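Local coordinates for universal stress protein MJ0577 (Methanocaldococcus jannaschii, PDB 1MJH), which binds ATP and one manganese ion per subunit as a homodimer and belongs to the universal stress protein family, at residues B[40-45]-B[103-108]; B[18-23]-B[155-160]; B[115-120]-B[149-154]. All coordinates share one frame; numbering follows the deposited sequence.

Interaction 1. Residues B[40-45]-B[103-108]; sequences HVIDER and IVVGIP. With ATP (adenosine-5'-triphosphate), chain F.
H40 and I42 are zipped to V104 and G106 as neighbouring parallel strands, which turns the N and O of V41 outward to the base. V104 N donates to H40 O, I42 N to V104 O at 2.7 Å, and G106 N to I42 O in a bond of 167°. E44 N donates to G106 O as the first strand gives way to a helix.

Packing is tight around V41. With its CG1 anti to the backbone N (chi1 -178°), that methyl lies 3.6 Å from P108 CA, while CG2 touches V104 CG1 at 4.0 Å. The backbone of V41, not its side chain, reads the base: V41 N donates to ATP N1 at 3.0 Å, and ATP N6 returns an almost straight bond (174°) to V41 O. P108 CG lies 3.5 Å from ATP N6, and G106 has backbone angles at which a CB would jam against the preceding carbonyl.

The far end is looser and more exposed. D43 N-caps the helix through OD1, which accepts from R45 N, and its OD2 takes a salt bridge from R45 NH2 at 3.1 Å. I107 CG2 lies over one face of this poorly ordered guanidinium.

Two adjacent strands of the parallel sheet are thus paired. H40 and I42 lean on helix 66-95, V41 and V104 on E111 of helix 108-118.

Interaction 2. Residues B[18-23]-B[155-160]; sequences AEIALK and LVVKRK. With ATP (adenosine-5'-triphosphate), chain F.
I20 and A21 meet V157 and K160 in a contact made without a single polar bond, although 158-160 brings three basic residues in a row. V157 does the central work by straddling the helix surface. Its CG1, trans to the backbone N (chi1 179°), meets I20 CG2 at 3.6 Å, the two side chains lying obliquely across one another, and its CG2 rests on A21 CA at 3.8 Å. The small methyl of A21 is 4.0 Å from V157 CG2, and a side chain this short lets helix and strand approach until A21 CA and V157 CA are 5.5 Å apart. I20 reaches further along the chain: its extended outer arm (chi2 176°) carries CD1 to within 3.7 Å of K158 O and 3.9 Å of K160 CG, along the extended tail that follows the strand.

Helix 16-27 links strand 7-11 to strand 35-43 in a beta-alpha-beta unit of the parallel sheet, and here it packs on the last strand in the order, 154-157. Replacing V157 by an alanine takes away both methyls and would probably leave I20 CG2 and the A21 backbone without their cover from the strand. On another side of the same helix A18 CB, which points away from the strand, lies 3.7 Å from ATP O3'.

K158 and R159 point away from the helix, whereas the K160 chain passes beside I20. K158 NZ bonds S150 O and I147 O of the second subunit, while R159 NH1 bonds N133 OD1 in the ATP site. L155 and V156 pair with an antiparallel strand of the second subunit, carrying the sheet across the dimer interface.

Interaction 3. Residues B[115-120]-B[149-154]; sequences IAEDEG and KSNKPV
K152 leaves the backbone with CG anti to its carbonyl carbon (chi1 -66°), bends once at chi2 (-60°) and then runs straight to its amine, which lays the chain alongside A116 at the end of helix 108-118. Its CG touches A116 CB at 4.0 Å, and its CE sits 3.5 Å from A116 O. A bend at chi2 (64°) brings the E117 carboxylate round to face N151, with two waters between them.

The ammonium group of K152 is placed where the helix runs out. G120 adopts a positive phi and closes a Schellman motif, its N bonding back to E117 O at 3.2 Å. A water takes up the same E117 O at 2.9 Å and accepts from K152 NZ, while V121 O, just beyond the turn, bonds NZ directly. E117 OE1 and K152 NZ stay 4.8 Å apart, so the opposite charges do not form a direct salt bridge.

Two more waters link the carboxylate to the amide of N151. One water O lies 2.7 Å from E117 OE1, to which it donates, and reaches N151 OD1 over an unusually short leg; the other accepts from N151 ND2 and sits unusually close to E117 OE1. On the loop side S150 OG accepts from K152 N at 3.0 Å, an ST turn at the start of the loop.

The loop joins helix 141-149 to strand 154-157, and A116, S150 and K152 all lean on I124 of strand 123-127. N151 ND2 makes a weak bond to N161 OD1 of the second subunit. With one apolar touch and the rest water or carbonyl, the contact is a solvated surface join, and the carbonyls at the helix end would probably favour a charged K152.

Interaction 1 is the most extensive of the three and partly buried, a backbone ladder between adjacent strands that also reads adenine. Interaction 2 is likewise partly buried but relies on methyl groups, packing a helix onto the strand at the other end of the sheet; the two lie on opposite sides of the chain's centre, about 20 Å apart between centres, and both touch ATP. Interaction 3 is a surface contact bridged by water. It adjoins the others along the chain: helix 108-118 follows the strand of interaction 1, and 149-154 runs directly into 155-160. Interactions 2 and 3 both touch the second subunit, whereas interaction 1 does not.

Interaction 1. Residues B[40-45]-B[103-108]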
loop_
_atom_site.group_PDB
_atom_site.type_symbol
_atom_site.label_atom_id
_atom_site.label_comp_id
_atom_site.label_asym_id
_atom_site.label_seq_id
_atom_site.Cartn_x
_atom_site.Cartn_y
_atom_site.Cartn_z
ATOM N N HIS B 40 -17.270 -5.715 4.728
ATOM C CA HIS B 40 -16.951 -6.509 5.897
ATOM C C HIS B 40 -17.212 -7.985 5.611
ATOM O O HIS B 40 -18.257 -8.293 4.986
ATOM C CB HIS B 40 -17.749 -6.053 7.162
ATOM C CG HIS B 40 -17.393 -6.926 8.329
ATOM N ND1 HIS B 40 -18.186 -7.839 8.963
ATOM C CD2 HIS B 40 -16.250 -7.013 9.001
ATOM C CE1 HIS B 40 -17.522 -8.423 9.964
ATOM N NE2 HIS B 40 -16.289 -7.924 10.011
ATOM N N VAL B 41 -16.229 -8.808 5.961
ATOM C CA VAL B 41 -16.373 -10.252 5.758
ATOM C C VAL B 41 -16.583 -10.901 7.109
ATOM O O VAL B 41 -15.730 -10.927 8.004
ATOM C CB VAL B 41 -15.142 -10.929 5.110
ATOM C CG1 VAL B 41 -15.331 -12.430 4.871
ATOM C CG2 VAL B 41 -14.889 -10.248 3.781
ATOM N N ILE B 42 -17.731 -11.625 7.206
ATOM C CA ILE B 42 -17.886 -12.528 8.347
ATOM C C ILE B 42 -17.105 -13.815 8.144
ATOM O O ILE B 42 -17.363 -14.538 7.169
ATOM C CB ILE B 42 -19.381 -12.941 8.514
ATOM C CG1 ILE B 42 -20.222 -11.674 8.568
ATOM C CG2 ILE B 42 -19.577 -13.809 9.746
ATOM C CD1 ILE B 42 -19.843 -10.679 9.618
ATOM N N ASP B 43 -16.074 -14.092 8.962
ATOM C CA ASP B 43 -15.231 -15.251 8.737
ATOM C C ASP B 43 -16.043 -16.541 8.905
ATOM O O ASP B 43 -16.525 -16.786 10.015
ATOM C CB ASP B 43 -14.052 -15.217 9.711
ATOM C CG ASP B 43 -12.983 -16.235 9.354
ATOM O OD1 ASP B 43 -13.332 -17.256 8.721
ATOM O OD2 ASP B 43 -11.809 -16.005 9.688
ATOM N N GLU B 44 -16.160 -17.328 7.854
ATOM C CA GLU B 44 -16.863 -18.607 7.943
ATOM C C GLU B 44 -16.112 -19.666 8.747
ATOM O O GLU B 44 -16.747 -20.619 9.213
ATOM C CB GLU B 44 -17.058 -19.214 6.542
ATOM C CG GLU B 44 -15.705 -19.615 5.952
ATOM C CD GLU B 44 -15.803 -20.263 4.591
ATOM O OE1 GLU B 44 -16.527 -19.720 3.726
ATOM O OE2 GLU B 44 -15.138 -21.300 4.412
ATOM N N ARG B 45 -14.787 -19.610 8.799
ATOM C CA ARG B 45 -13.983 -20.593 9.518
ATOM C C ARG B 45 -14.254 -20.511 11.015
ATOM O O ARG B 45 -14.347 -21.519 11.706
ATOM C CB ARG B 45 -12.494 -20.407 9.227
ATOM C CG ARG B 45 -12.151 -20.499 7.744
ATOM C CD ARG B 45 -10.694 -20.123 7.496
ATOM N NE ARG B 45 -10.465 -18.714 7.792
ATOM C CZ ARG B 45 -9.318 -18.061 7.683
ATOM N NH1 ARG B 45 -8.223 -18.684 7.272
ATOM N NH2 ARG B 45 -9.279 -16.770 7.993
ATOM N N ILE B 103 -21.712 -6.849 3.079
ATOM C CA ILE B 103 -21.437 -7.774 4.140
ATOM C C ILE B 103 -21.563 -9.178 3.547
ATOM O O ILE B 103 -22.573 -9.470 2.906
ATOM C CB ILE B 103 -22.321 -7.690 5.384
ATOM C CG1 ILE B 103 -22.211 -6.288 6.000
ATOM C CG2 ILE B 103 -21.999 -8.777 6.395
ATOM C CD1 ILE B 103 -23.323 -6.018 6.997
ATOM N N VAL B 104 -20.519 -9.979 3.675
ATOM C CA VAL B 104 -20.559 -11.307 3.085
ATOM C C VAL B 104 -19.929 -12.314 4.028
ATOM O O VAL B 104 -19.056 -11.942 4.825
ATOM C CB VAL B 104 -19.860 -11.283 1.721
ATOM C CG1 VAL B 104 -18.377 -10.930 1.917
ATOM C CG2 VAL B 104 -19.997 -12.577 0.927
ATOM N N VAL B 105 -20.455 -13.532 4.056
ATOM C CA VAL B 105 -19.883 -14.585 4.903
ATOM C C VAL B 105 -18.854 -15.313 4.045
ATOM O O VAL B 105 -19.138 -15.727 2.912
ATOM C CB VAL B 105 -20.927 -15.614 5.428
ATOM C CG1 VAL B 105 -20.225 -16.721 6.225
ATOM C CG2 VAL B 105 -21.977 -14.976 6.322
ATOM N N GLY B 106 -17.635 -15.534 4.557
ATOM C CA GLY B 106 -16.653 -16.236 3.729
ATOM C C GLY B 106 -15.240 -16.107 4.338
ATOM O O GLY B 106 -15.144 -15.920 5.537
ATOM N N ILE B 107 -14.251 -16.441 3.558
ATOM C CA ILE B 107 -12.854 -16.324 4.034
ATOM C C ILE B 107 -12.440 -14.878 3.741
ATOM O O ILE B 107 -12.392 -14.484 2.584
ATOM C CB ILE B 107 -12.017 -17.345 3.247
ATOM C CG1 ILE B 107 -12.514 -18.793 3.443
ATOM C CG2 ILE B 107 -10.576 -17.257 3.751
ATOM C CD1 ILE B 107 -11.738 -19.813 2.626
ATOM N N PRO B 108 -12.053 -14.065 4.737
ATOM C CA PRO B 108 -11.789 -12.654 4.489
ATOM C C PRO B 108 -10.812 -12.379 3.373
ATOM O O PRO B 108 -11.124 -11.578 2.462
ATOM C CB PRO B 108 -11.244 -12.163 5.845
ATOM C CG PRO B 108 -12.131 -12.997 6.785
ATOM C CD PRO B 108 -12.078 -14.405 6.179
HETATM P PG ATP F . -4.648 -12.095 11.917
HETATM O O1G ATP F . -3.711 -12.656 10.905
HETATM O O2G ATP F . -5.969 -12.120 11.384
HETATM O O3G ATP F . -4.572 -12.783 13.214
HETATM P PB ATP F . -4.730 -9.184 12.396
HETATM O O1B ATP F . -3.909 -8.416 13.342
HETATM O O2B ATP F . -6.109 -9.299 12.882
HETATM O O3B ATP F . -4.067 -10.587 12.133
HETATM P PA ATP F . -5.544 -8.575 9.594
HETATM O O1A ATP F . -4.637 -9.049 8.578
HETATM O O2A ATP F . -6.741 -9.312 9.815
HETATM O O3A ATP F . -4.684 -8.440 10.986
HETATM O "O5'" ATP F . -6.041 -7.082 9.476
HETATM C "C5'" ATP F . -5.477 -6.284 8.404
HETATM C "C4'" ATP F . -6.589 -5.514 7.717
HETATM O "O4'" ATP F . -7.389 -6.496 6.945
HETATM C "C3'" ATP F . -7.623 -4.837 8.603
HETATM O "O3'" ATP F . -7.179 -3.573 9.118
HETATM C "C2'" ATP F . -8.806 -4.720 7.611
HETATM O "O2'" ATP F . -8.567 -3.608 6.726
HETATM C "C1'" ATP F . -8.704 -6.078 6.869
HETATM N N9 ATP F . -9.589 -7.104 7.405
HETATM C C8 ATP F . -9.322 -8.089 8.290
HETATM N N7 ATP F . -10.335 -8.908 8.502
HETATM C C5 ATP F . -11.310 -8.414 7.774
HETATM C C6 ATP F . -12.613 -8.854 7.606
HETATM N N6 ATP F . -13.066 -9.923 8.262
HETATM N N1 ATP F . -13.383 -8.149 6.784
HETATM C C2 ATP F . -12.901 -7.061 6.099
HETATM N N3 ATP F . -11.654 -6.565 6.190
HETATM C C4 ATP F . -10.952 -7.304 7.078
#

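Interaction 2. Residues B[18-23]-B[155-160]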
loop_
_atom_site.group_PDB
_atom_site.type_symbol
_atom_site.label_atom_id
_atom_site.label_comp_id
_atom_site.label_asym_id
_atom_site.label_seq_id
_atom_site.Cartn_x
_atom_site.Cartn_y
_atom_site.Cartn_z
ATOM N N ALA B 18 -7.957 -0.659 11.336
ATOM C CA ALA B 18 -8.841 -0.368 10.186
ATOM C C ALA B 18 -9.393 1.053 10.320
ATOM O O ALA B 18 -9.712 1.737 9.340
ATOM C CB ALA B 18 -9.963 -1.419 10.090
ATOM N N GLU B 19 -9.702 1.528 11.555
ATOM C CA GLU B 19 -10.178 2.922 11.709
ATOM C C GLU B 19 -9.134 3.941 11.336
ATOM O O GLU B 19 -9.484 4.982 10.784
ATOM C CB GLU B 19 -10.645 3.134 13.167
ATOM C CG GLU B 19 -12.053 2.531 13.306
ATOM C CD GLU B 19 -13.096 3.528 12.779
ATOM O OE1 GLU B 19 -13.097 4.756 13.080
ATOM O OE2 GLU B 19 -13.966 3.018 12.022
ATOM N N ILE B 20 -7.813 3.655 11.527
ATOM C CA ILE B 20 -6.800 4.537 11.007
ATOM C C ILE B 20 -6.891 4.576 9.480
ATOM O O ILE B 20 -6.752 5.636 8.868
ATOM C CB ILE B 20 -5.355 4.150 11.405
ATOM C CG1 ILE B 20 -5.323 3.975 12.938
ATOM C CG2 ILE B 20 -4.381 5.256 11.000
ATOM C CD1 ILE B 20 -3.957 3.503 13.439
ATOM N N ALA B 21 -7.018 3.413 8.885
ATOM C CA ALA B 21 -7.130 3.340 7.403
ATOM C C ALA B 21 -8.307 4.126 6.900
ATOM O O ALA B 21 -8.261 4.615 5.765
ATOM C CB ALA B 21 -7.265 1.859 6.993
ATOM N N LEU B 22 -9.441 4.245 7.626
ATOM C CA LEU B 22 -10.540 5.097 7.184
ATOM C C LEU B 22 -10.096 6.518 6.971
ATOM O O LEU B 22 -10.600 7.235 6.071
ATOM C CB LEU B 22 -11.688 4.984 8.216
ATOM C CG LEU B 22 -12.913 5.840 7.920
ATOM C CD1 LEU B 22 -13.531 5.512 6.588
ATOM C CD2 LEU B 22 -13.926 5.512 9.056
ATOM N N LYS B 23 -9.188 7.055 7.823
ATOM C CA LYS B 23 -8.679 8.389 7.647
ATOM C C LYS B 23 -8.061 8.577 6.245
ATOM O O LYS B 23 -8.194 9.660 5.671
ATOM C CB LYS B 23 -7.625 8.768 8.691
ATOM C CG LYS B 23 -8.147 8.569 10.133
ATOM C CD LYS B 23 -7.027 8.947 11.110
ATOM C CE LYS B 23 -7.508 9.249 12.504
ATOM N NZ LYS B 23 -8.552 10.302 12.669
ATOM N N LEU B 155 -2.833 0.119 -0.485
ATOM C CA LEU B 155 -2.283 1.091 0.514
ATOM C C LEU B 155 -2.383 0.413 1.868
ATOM O O LEU B 155 -3.485 0.217 2.354
ATOM C CB LEU B 155 -3.028 2.421 0.440
ATOM C CG LEU B 155 -2.620 3.442 1.557
ATOM C CD1 LEU B 155 -1.128 3.724 1.493
ATOM C CD2 LEU B 155 -3.392 4.774 1.346
ATOM N N VAL B 156 -1.262 0.121 2.520
ATOM C CA VAL B 156 -1.212 -0.503 3.816
ATOM C C VAL B 156 -0.971 0.574 4.883
ATOM O O VAL B 156 0.043 1.246 4.851
ATOM C CB VAL B 156 -0.045 -1.507 3.917
ATOM C CG1 VAL B 156 -0.096 -2.148 5.308
ATOM C CG2 VAL B 156 -0.087 -2.596 2.820
ATOM N N VAL B 157 -1.976 0.789 5.738
ATOM C CA VAL B 157 -1.893 1.822 6.761
ATOM C C VAL B 157 -1.460 1.143 8.070
ATOM O O VAL B 157 -2.146 0.204 8.497
ATOM C CB VAL B 157 -3.269 2.458 6.955
ATOM C CG1 VAL B 157 -3.244 3.548 8.049
ATOM C CG2 VAL B 157 -3.731 3.174 5.663
ATOM N N LYS B 158 -0.388 1.625 8.673
ATOM C CA LYS B 158 0.143 0.839 9.817
ATOM C C LYS B 158 -0.612 1.097 11.108
ATOM O O LYS B 158 -1.241 2.127 11.350
ATOM C CB LYS B 158 1.626 1.219 10.099
ATOM C CG LYS B 158 2.522 1.059 8.854
ATOM C CD LYS B 158 2.596 -0.344 8.349
ATOM C CE LYS B 158 2.883 -1.497 9.322
ATOM N NZ LYS B 158 4.299 -1.372 9.893
ATOM N N ARG B 159 -0.494 0.104 11.992
ATOM C CA ARG B 159 -1.133 0.202 13.317
ATOM C C ARG B 159 -0.466 1.288 14.157
ATOM O O ARG B 159 0.569 1.792 13.811
ATOM C CB ARG B 159 -0.955 -1.152 14.029
ATOM C CG ARG B 159 0.533 -1.519 14.204
ATOM C CD ARG B 159 0.671 -2.858 14.957
ATOM N NE ARG B 159 2.090 -3.268 15.036
ATOM C CZ ARG B 159 2.455 -4.473 15.506
ATOM N NH1 ARG B 159 1.557 -5.382 15.879
ATOM N NH2 ARG B 159 3.734 -4.830 15.559
ATOM N N LYS B 160 -1.152 1.638 15.260
ATOM C CA LYS B 160 -0.518 2.648 16.149
ATOM C C LYS B 160 0.857 2.191 16.595
ATOM O O LYS B 160 1.124 1.027 16.780
ATOM C CB LYS B 160 -1.422 2.835 17.382
ATOM C CG LYS B 160 -2.678 3.634 17.139
ATOM C CD LYS B 160 -3.553 3.623 18.418
ATOM C CE LYS B 160 -4.932 4.160 18.057
ATOM N NZ LYS B 160 -4.848 5.446 17.308
HETATM P PG ATP F . -4.648 -12.095 11.917
HETATM O O1G ATP F . -3.711 -12.656 10.905
HETATM O O2G ATP F . -5.969 -12.120 11.384
HETATM O O3G ATP F . -4.572 -12.783 13.214
HETATM P PB ATP F . -4.730 -9.184 12.396
HETATM O O1B ATP F . -3.909 -8.416 13.342
HETATM O O2B ATP F . -6.109 -9.299 12.882
HETATM O O3B ATP F . -4.067 -10.587 12.133
HETATM P PA ATP F . -5.544 -8.575 9.594
HETATM O O1A ATP F . -4.637 -9.049 8.578
HETATM O O2A ATP F . -6.741 -9.312 9.815
HETATM O O3A ATP F . -4.684 -8.440 10.986
HETATM O "O5'" ATP F . -6.041 -7.082 9.476
HETATM C "C5'" ATP F . -5.477 -6.284 8.404
HETATM C "C4'" ATP F . -6.589 -5.514 7.717
HETATM O "O4'" ATP F . -7.389 -6.496 6.945
HETATM C "C3'" ATP F . -7.623 -4.837 8.603
HETATM O "O3'" ATP F . -7.179 -3.573 9.118
HETATM C "C2'" ATP F . -8.806 -4.720 7.611
HETATM O "O2'" ATP F . -8.567 -3.608 6.726
HETATM C "C1'" ATP F . -8.704 -6.078 6.869
HETATM N N9 ATP F . -9.589 -7.104 7.405
HETATM C C8 ATP F . -9.322 -8.089 8.290
HETATM N N7 ATP F . -10.335 -8.908 8.502
HETATM C C5 ATP F . -11.310 -8.414 7.774
HETATM C C6 ATP F . -12.613 -8.854 7.606
HETATM N N6 ATP F . -13.066 -9.923 8.262
HETATM N N1 ATP F . -13.383 -8.149 6.784
HETATM C C2 ATP F . -12.901 -7.061 6.099
HETATM N N3 ATP F . -11.654 -6.565 6.190
HETATM C C4 ATP F . -10.952 -7.304 7.078
#

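Interaction 3. Residues B[115-120]-B[149-154]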
loop_
_atom_site.group_PDB
_atom_site.type_symbol
_atom_site.label_atom_id
_atom_site.label_comp_id
_atom_site.label_asym_id
_atom_site.label_seq_id
_atom_site.Cartn_x
_atom_site.Cartn_y
_atom_site.Cartn_z
ATOM N N ILE B 115 -13.758 -9.447 -4.594
ATOM C CA ILE B 115 -14.578 -8.261 -4.718
ATOM C C ILE B 115 -13.788 -7.105 -5.265
ATOM O O ILE B 115 -14.276 -6.339 -6.091
ATOM C CB ILE B 115 -15.273 -7.959 -3.359
ATOM C CG1 ILE B 115 -16.372 -9.012 -3.111
ATOM C CG2 ILE B 115 -15.860 -6.549 -3.425
ATOM C CD1 ILE B 115 -16.965 -8.940 -1.710
ATOM N N ALA B 116 -12.455 -6.993 -4.988
ATOM C CA ALA B 116 -11.715 -5.952 -5.653
ATOM C C ALA B 116 -11.708 -6.125 -7.196
ATOM O O ALA B 116 -11.867 -5.115 -7.886
ATOM C CB ALA B 116 -10.255 -5.989 -5.232
ATOM N N GLU B 117 -11.576 -7.405 -7.577
ATOM C CA GLU B 117 -11.632 -7.677 -9.033
ATOM C C GLU B 117 -13.044 -7.502 -9.611
ATOM O O GLU B 117 -13.198 -6.787 -10.639
ATOM C CB GLU B 117 -11.180 -9.158 -9.127
ATOM C CG GLU B 117 -11.380 -9.798 -10.514
ATOM C CD GLU B 117 -10.561 -9.182 -11.615
ATOM O OE1 GLU B 117 -9.472 -8.608 -11.377
ATOM O OE2 GLU B 117 -10.963 -9.271 -12.821
ATOM N N ASP B 118 -14.064 -7.955 -8.877
ATOM C CA ASP B 118 -15.449 -7.901 -9.451
ATOM C C ASP B 118 -15.936 -6.478 -9.598
ATOM O O ASP B 118 -16.637 -6.102 -10.570
ATOM C CB ASP B 118 -16.351 -8.782 -8.595
ATOM C CG ASP B 118 -16.170 -10.274 -8.741
ATOM O OD1 ASP B 118 -15.352 -10.751 -9.554
ATOM O OD2 ASP B 118 -16.804 -11.127 -8.084
ATOM N N GLU B 119 -15.630 -5.621 -8.595
ATOM C CA GLU B 119 -16.031 -4.218 -8.628
ATOM C C GLU B 119 -15.154 -3.308 -9.466
ATOM O O GLU B 119 -15.361 -2.101 -9.659
ATOM C CB GLU B 119 -16.197 -3.700 -7.164
ATOM C CG GLU B 119 -17.211 -4.532 -6.359
ATOM C CD GLU B 119 -18.670 -4.186 -6.674
ATOM O OE1 GLU B 119 -18.948 -3.180 -7.326
ATOM O OE2 GLU B 119 -19.548 -4.938 -6.242
ATOM N N GLY B 120 -14.019 -3.759 -10.018
ATOM C CA GLY B 120 -13.106 -2.955 -10.803
ATOM C C GLY B 120 -12.507 -1.771 -10.049
ATOM O O GLY B 120 -12.395 -0.648 -10.562
ATOM N N LYS B 149 -1.964 -11.809 -3.325
ATOM C CA LYS B 149 -2.871 -12.496 -4.304
ATOM C C LYS B 149 -3.574 -11.523 -5.193
ATOM O O LYS B 149 -4.101 -11.977 -6.234
ATOM C CB LYS B 149 -3.814 -13.400 -3.508
ATOM C CG LYS B 149 -3.168 -14.668 -2.932
ATOM C CD LYS B 149 -4.098 -15.384 -1.964
ATOM C CE LYS B 149 -3.400 -16.460 -1.154
ATOM N NZ LYS B 149 -4.392 -17.324 -0.454
ATOM N N SER B 150 -3.892 -10.297 -4.800
ATOM C CA SER B 150 -4.524 -9.329 -5.670
ATOM C C SER B 150 -3.563 -8.648 -6.610
ATOM O O SER B 150 -2.409 -8.316 -6.237
ATOM C CB SER B 150 -5.223 -8.267 -4.794
ATOM O OG SER B 150 -5.889 -7.298 -5.612
ATOM N N ASN B 151 -4.009 -8.260 -7.816
ATOM C CA ASN B 151 -3.160 -7.440 -8.675
ATOM C C ASN B 151 -3.480 -5.960 -8.581
ATOM O O ASN B 151 -2.966 -5.081 -9.261
ATOM C CB ASN B 151 -3.304 -7.892 -10.128
ATOM C CG ASN B 151 -4.708 -7.746 -10.692
ATOM O OD1 ASN B 151 -5.593 -7.081 -10.154
ATOM N ND2 ASN B 151 -4.930 -8.392 -11.832
ATOM N N LYS B 152 -4.266 -5.583 -7.521
ATOM C CA LYS B 152 -4.608 -4.189 -7.353
ATOM C C LYS B 152 -3.558 -3.483 -6.490
ATOM O O LYS B 152 -3.016 -4.194 -5.629
ATOM C CB LYS B 152 -5.941 -4.071 -6.572
ATOM C CG LYS B 152 -7.156 -4.640 -7.374
ATOM C CD LYS B 152 -7.403 -3.948 -8.689
ATOM C CE LYS B 152 -8.675 -4.580 -9.334
ATOM N NZ LYS B 152 -8.866 -3.873 -10.654
ATOM N N PRO B 153 -3.404 -2.186 -6.615
ATOM C CA PRO B 153 -2.539 -1.427 -5.699
ATOM C C PRO B 153 -3.135 -1.514 -4.292
ATOM O O PRO B 153 -4.382 -1.464 -4.153
ATOM C CB PRO B 153 -2.594 0.016 -6.218
ATOM C CG PRO B 153 -3.115 -0.083 -7.647
ATOM C CD PRO B 153 -3.977 -1.291 -7.614
ATOM N N VAL B 154 -2.267 -1.755 -3.301
ATOM C CA VAL B 154 -2.752 -1.819 -1.908
ATOM C C VAL B 154 -2.032 -0.778 -1.037
ATOM O O VAL B 154 -0.796 -0.798 -0.953
ATOM C CB VAL B 154 -2.435 -3.200 -1.324
ATOM C CG1 VAL B 154 -2.967 -3.282 0.139
ATOM C CG2 VAL B 154 -3.155 -4.333 -2.079
HETATM O O HOH W 1 -11.041 -5.400 -11.933
HETATM O O HOH W 2 -7.793 -7.934 -9.360
HETATM O O HOH W 3 -7.677 -8.981 -13.110
#